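Long-range contact in ribonuclease VapC (Caulobacter crescentus, PDB 5K8J), which probably acts as the magnesium-dependent RNA-cleaving toxin of the VapBC1 toxin-antitoxin system: residues B[2-14]-B[27-41]. Numbering follows the deposited sequence.
Sequences AYVLDTNVAIHLR and LNGAILLSIISRVEL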
loop_
_atom_site.group_PDB
_atom_site.type_symbol
_atom_site.label_atom_id
_atom_site.label_comp_id
_atom_site.label_asym_id
_atom_site.label_seq_id
_atom_site.Cartn_x
_atom_site.Cartn_y
_atom_site.Cartn_z
ATOM N N ALA B 2 7.313 20.119 9.881
ATOM C CA ALA B 2 5.880 20.432 9.857
ATOM C C ALA B 2 5.179 20.025 11.150
ATOM O O ALA B 2 5.650 19.157 11.877
ATOM C CB ALA B 2 5.209 19.764 8.681
ATOM N N TYR B 3 4.041 20.674 11.404
ATOM C CA TYR B 3 3.254 20.489 12.620
ATOM C C TYR B 3 1.815 20.218 12.227
ATOM O O TYR B 3 1.286 20.864 11.320
ATOM C CB TYR B 3 3.306 21.739 13.523
ATOM C CG TYR B 3 4.718 22.061 13.945
ATOM C CD1 TYR B 3 5.275 21.457 15.052
ATOM C CD2 TYR B 3 5.496 22.934 13.204
ATOM C CE1 TYR B 3 6.567 21.728 15.426
ATOM C CE2 TYR B 3 6.796 23.214 13.570
ATOM C CZ TYR B 3 7.324 22.609 14.687
ATOM O OH TYR B 3 8.630 22.843 15.073
ATOM N N VAL B 4 1.193 19.264 12.906
ATOM C CA VAL B 4 -0.261 19.076 12.858
ATOM C C VAL B 4 -0.849 19.600 14.158
ATOM O O VAL B 4 -0.437 19.170 15.243
ATOM C CB VAL B 4 -0.618 17.597 12.671
ATOM C CG1 VAL B 4 -2.135 17.390 12.758
ATOM C CG2 VAL B 4 -0.120 17.093 11.334
ATOM N N LEU B 5 -1.815 20.523 14.071
ATOM C CA LEU B 5 -2.448 21.073 15.256
ATOM C C LEU B 5 -3.561 20.147 15.704
ATOM O O LEU B 5 -4.422 19.780 14.900
ATOM C CB LEU B 5 -3.049 22.456 14.970
ATOM C CG LEU B 5 -2.071 23.522 14.491
ATOM C CD1 LEU B 5 -2.764 24.930 14.420
ATOM C CD2 LEU B 5 -0.858 23.617 15.404
ATOM N N ASP B 6 -3.577 19.801 16.987
ATOM C CA ASP B 6 -4.727 19.061 17.497
ATOM C C ASP B 6 -5.978 19.932 17.407
ATOM O O ASP B 6 -5.922 21.163 17.363
ATOM C CB ASP B 6 -4.485 18.612 18.940
ATOM C CG ASP B 6 -5.401 17.436 19.379
ATOM O OD1 ASP B 6 -6.216 16.926 18.551
ATOM O OD2 ASP B 6 -5.259 17.033 20.565
ATOM N N THR B 7 -7.130 19.278 17.409
ATOM C CA THR B 7 -8.375 20.041 17.240
ATOM C C THR B 7 -8.526 21.143 18.285
ATOM O O THR B 7 -8.987 22.252 17.968
ATOM C CB THR B 7 -9.565 19.094 17.298
ATOM O OG1 THR B 7 -9.429 18.148 16.241
ATOM C CG2 THR B 7 -10.872 19.850 17.170
ATOM N N ASN B 8 -8.205 20.841 19.549
ATOM C CA ASN B 8 -8.390 21.814 20.626
ATOM C C ASN B 8 -7.593 23.069 20.331
ATOM O O ASN B 8 -8.059 24.189 20.559
ATOM C CB ASN B 8 -7.939 21.211 21.956
ATOM C CG ASN B 8 -6.560 20.447 21.825
ATOM O OD1 ASN B 8 -5.738 20.800 20.988
ATOM N ND2 ASN B 8 -6.335 19.419 22.637
ATOM N N VAL B 9 -6.367 22.897 19.826
ATOM C CA VAL B 9 -5.530 24.041 19.469
ATOM C C VAL B 9 -6.206 24.861 18.374
ATOM O O VAL B 9 -6.244 26.099 18.436
ATOM C CB VAL B 9 -4.124 23.569 19.034
ATOM C CG1 VAL B 9 -3.261 24.748 18.589
ATOM C CG2 VAL B 9 -3.428 22.820 20.167
ATOM N N ALA B 10 -6.720 24.181 17.337
ATOM C CA ALA B 10 -7.398 24.882 16.257
ATOM C C ALA B 10 -8.654 25.590 16.745
ATOM O O ALA B 10 -8.985 26.672 16.250
ATOM C CB ALA B 10 -7.732 23.911 15.134
ATOM N N ILE B 11 -9.402 24.972 17.658
ATOM C CA ILE B 11 -10.561 25.644 18.257
ATOM C C ILE B 11 -10.144 26.941 18.950
ATOM O O ILE B 11 -10.816 27.980 18.828
ATOM C CB ILE B 11 -11.305 24.698 19.226
ATOM C CG1 ILE B 11 -12.083 23.652 18.460
ATOM C CG2 ILE B 11 -12.282 25.492 20.152
ATOM C CD1 ILE B 11 -12.633 22.541 19.313
ATOM N N HIS B 12 -9.060 26.904 19.721
ATOM C CA HIS B 12 -8.614 28.105 20.415
ATOM C C HIS B 12 -8.190 29.186 19.436
ATOM O O HIS B 12 -8.402 30.382 19.688
ATOM C CB HIS B 12 -7.486 27.725 21.379
ATOM C CG HIS B 12 -7.994 27.090 22.644
ATOM N ND1 HIS B 12 -7.791 27.657 23.887
ATOM C CD2 HIS B 12 -8.762 25.992 22.854
ATOM C CE1 HIS B 12 -8.384 26.915 24.808
ATOM N NE2 HIS B 12 -8.983 25.901 24.208
ATOM N N LEU B 13 -7.642 28.788 18.295
ATOM C CA LEU B 13 -7.346 29.738 17.231
ATOM C C LEU B 13 -8.640 30.329 16.659
ATOM O O LEU B 13 -8.816 31.556 16.621
ATOM C CB LEU B 13 -6.500 29.022 16.164
ATOM C CG LEU B 13 -5.795 29.773 15.046
ATOM C CD1 LEU B 13 -4.954 30.914 15.614
ATOM C CD2 LEU B 13 -4.918 28.804 14.280
ATOM N N ARG B 14 -9.601 29.475 16.303
ATOM C CA ARG B 14 -10.875 29.953 15.760
ATOM C C ARG B 14 -11.585 30.901 16.724
ATOM O O ARG B 14 -12.194 31.898 16.299
ATOM C CB ARG B 14 -11.794 28.775 15.446
ATOM C CG ARG B 14 -13.126 29.209 14.763
ATOM C CD ARG B 14 -14.281 28.178 14.871
ATOM N NE ARG B 14 -14.618 27.930 16.276
ATOM C CZ ARG B 14 -15.096 26.790 16.762
ATOM N NH1 ARG B 14 -15.347 25.755 15.974
ATOM N NH2 ARG B 14 -15.321 26.675 18.065
ATOM N N LEU B 27 6.014 28.551 15.843
ATOM C CA LEU B 27 6.332 27.274 15.213
ATOM C C LEU B 27 7.175 27.509 13.960
ATOM O O LEU B 27 6.844 28.348 13.117
ATOM C CB LEU B 27 5.043 26.524 14.874
ATOM C CG LEU B 27 4.210 26.058 16.078
ATOM C CD1 LEU B 27 2.883 25.476 15.676
ATOM C CD2 LEU B 27 4.991 25.019 16.892
ATOM N N ASN B 28 8.286 26.790 13.851
ATOM C CA ASN B 28 9.193 26.943 12.714
ATOM C C ASN B 28 8.970 25.773 11.764
ATOM O O ASN B 28 9.709 24.781 11.750
ATOM C CB ASN B 28 10.643 27.018 13.178
ATOM C CG ASN B 28 11.598 27.375 12.040
ATOM O OD1 ASN B 28 11.166 27.746 10.945
ATOM N ND2 ASN B 28 12.900 27.279 12.300
ATOM N N GLY B 29 7.911 25.887 10.975
ATOM C CA GLY B 29 7.616 24.886 9.974
ATOM C C GLY B 29 6.205 25.053 9.451
ATOM O O GLY B 29 5.447 25.926 9.877
ATOM N N ALA B 30 5.871 24.183 8.508
ATOM C CA ALA B 30 4.528 24.175 7.947
ATOM C C ALA B 30 3.521 23.821 9.031
ATOM O O ALA B 30 3.757 22.926 9.850
ATOM C CB ALA B 30 4.429 23.156 6.813
ATOM N N ILE B 31 2.373 24.477 8.995
ATOM C CA ILE B 31 1.290 24.217 9.938
ATOM C C ILE B 31 0.130 23.585 9.183
ATOM O O ILE B 31 -0.408 24.184 8.241
ATOM C CB ILE B 31 0.885 25.515 10.647
ATOM C CG1 ILE B 31 2.090 25.981 11.485
ATOM C CG2 ILE B 31 -0.338 25.277 11.511
ATOM C CD1 ILE B 31 1.888 27.273 12.188
ATOM N N LEU B 32 -0.245 22.380 9.590
ATOM C CA LEU B 32 -1.194 21.548 8.861
ATOM C C LEU B 32 -2.418 21.312 9.723
ATOM O O LEU B 32 -2.314 21.177 10.937
ATOM C CB LEU B 32 -0.573 20.196 8.491
ATOM C CG LEU B 32 0.834 20.217 7.901
ATOM C CD1 LEU B 32 1.299 18.789 7.606
ATOM C CD2 LEU B 32 0.901 21.061 6.634
ATOM N N LEU B 33 -3.576 21.256 9.085
ATOM C CA LEU B 33 -4.840 20.971 9.748
ATOM C C LEU B 33 -5.393 19.649 9.218
ATOM O O LEU B 33 -5.513 19.472 7.998
ATOM C CB LEU B 33 -5.842 22.097 9.460
ATOM C CG LEU B 33 -7.119 22.063 10.288
ATOM C CD1 LEU B 33 -6.826 22.330 11.755
ATOM C CD2 LEU B 33 -8.069 23.117 9.747
ATOM N N SER B 34 -5.807 18.765 10.125
ATOM C CA SER B 34 -6.487 17.533 9.722
ATOM C C SER B 34 -7.918 17.820 9.265
ATOM O O SER B 34 -8.623 18.623 9.874
ATOM C CB SER B 34 -6.531 16.583 10.899
ATOM O OG SER B 34 -7.435 15.539 10.613
ATOM N N ILE B 35 -8.356 17.126 8.207
ATOM C CA ILE B 35 -9.756 17.197 7.778
ATOM C C ILE B 35 -10.686 16.760 8.901
ATOM O O ILE B 35 -11.843 17.188 8.957
ATOM C CB ILE B 35 -9.946 16.351 6.511
ATOM C CG1 ILE B 35 -11.300 16.663 5.825
ATOM C CG2 ILE B 35 -9.875 14.856 6.809
ATOM C CD1 ILE B 35 -11.294 17.896 5.051
ATOM N N ILE B 36 -10.224 15.877 9.780
ATOM C CA ILE B 36 -11.040 15.453 10.908
ATOM C C ILE B 36 -11.257 16.623 11.854
ATOM O O ILE B 36 -12.375 16.870 12.320
ATOM C CB ILE B 36 -10.406 14.243 11.638
ATOM C CG1 ILE B 36 -10.131 13.083 10.665
ATOM C CG2 ILE B 36 -11.301 13.811 12.769
ATOM C CD1 ILE B 36 -11.340 12.638 9.821
ATOM N N SER B 37 -10.206 17.410 12.117
ATOM C CA SER B 37 -10.393 18.646 12.862
ATOM C C SER B 37 -11.337 19.601 12.141
ATOM O O SER B 37 -12.140 20.293 12.788
ATOM C CB SER B 37 -9.048 19.347 13.097
ATOM O OG SER B 37 -8.128 18.525 13.785
ATOM N N ARG B 38 -11.221 19.704 10.816
ATOM C CA ARG B 38 -12.164 20.526 10.073
ATOM C C ARG B 38 -13.599 20.105 10.383
ATOM O O ARG B 38 -14.439 20.950 10.685
ATOM C CB ARG B 38 -11.900 20.476 8.562
ATOM C CG ARG B 38 -12.931 21.258 7.788
ATOM C CD ARG B 38 -12.674 21.437 6.295
ATOM N NE ARG B 38 -13.915 22.005 5.767
ATOM C CZ ARG B 38 -14.405 21.821 4.548
ATOM N NH1 ARG B 38 -13.724 21.171 3.627
ATOM N NH2 ARG B 38 -15.600 22.317 4.238
ATOM N N VAL B 39 -13.889 18.807 10.368
ATOM C CA VAL B 39 -15.247 18.349 10.661
ATOM C C VAL B 39 -15.685 18.838 12.034
ATOM O O VAL B 39 -16.817 19.310 12.224
ATOM C CB VAL B 39 -15.335 16.819 10.560
ATOM C CG1 VAL B 39 -16.612 16.293 11.194
ATOM C CG2 VAL B 39 -15.276 16.429 9.080
ATOM N N GLU B 40 -14.812 18.692 13.018
ATOM C CA GLU B 40 -15.147 19.138 14.360
ATOM C C GLU B 40 -15.357 20.641 14.399
ATOM O O GLU B 40 -16.306 21.115 15.043
ATOM C CB GLU B 40 -14.061 18.692 15.338
ATOM C CG GLU B 40 -13.893 17.191 15.448
ATOM C CD GLU B 40 -12.900 16.855 16.554
ATOM O OE1 GLU B 40 -13.329 16.933 17.734
ATOM O OE2 GLU B 40 -11.686 16.631 16.245
ATOM N N LEU B 41 -14.500 21.408 13.702
ATOM C CA LEU B 41 -14.598 22.878 13.669
ATOM C C LEU B 41 -15.877 23.334 12.985
ATOM O O LEU B 41 -16.507 24.321 13.415
ATOM C CB LEU B 41 -13.378 23.456 12.950
ATOM C CG LEU B 41 -12.076 23.365 13.740
ATOM C CD1 LEU B 41 -10.854 23.438 12.844
ATOM C CD2 LEU B 41 -12.023 24.483 14.783
HETATM O O HOH W 1 8.243 22.077 7.815
HETATM O O HOH W 2 -5.612 19.159 12.802
#
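Tyr3 and Val4 bridge in parallel to Ile31 and Leu32, joining neighbouring central strands of the PIN-domain sheet; beyond them the strands part at the water held by Leu5 O, Ser34 N and Ser37 OG, and helices 7-14 and 35-41 diverge at 49°. Tyr3 N donates to Ala30 O (2.8 Å), and Tyr3 O in turn receives Leu32 N. The tyrosine side chain starts on the face of the sheet that carries Ile31. Its CB lies near Ala30 O, and with CG anti to the carbonyl carbon (chi1 -60°) the ring lies back against the chain leading into strand 31-34. CD2 comes 3.8 Å from Ala30 O and also meets Leu27 CB; Leu27 CD2 sits squarely over one face, touching CG, CD1, CE1 and CZ in a CH-pi contact, 3.9 Å from the ring centroid. CE2 meets the backbone of Asn28 and Gly29 edge-on, and OH ends 4.0 Å from Asn28 O. Between the helices, Ala10 CB and Ile11 CG1 pack on the two methyls of Leu41. Nearer the predicted magnesium ligand Asp6, buried Thr7 OG1 lies 2.8 Å from Ser37 OG. Glu40, whose OE1 forms a salt bridge with Arg74 of the VapB antitoxin chain, takes the proton of Thr7 OG1 on OE2 at 2.7 Å, from 44° above the carboxylate plane.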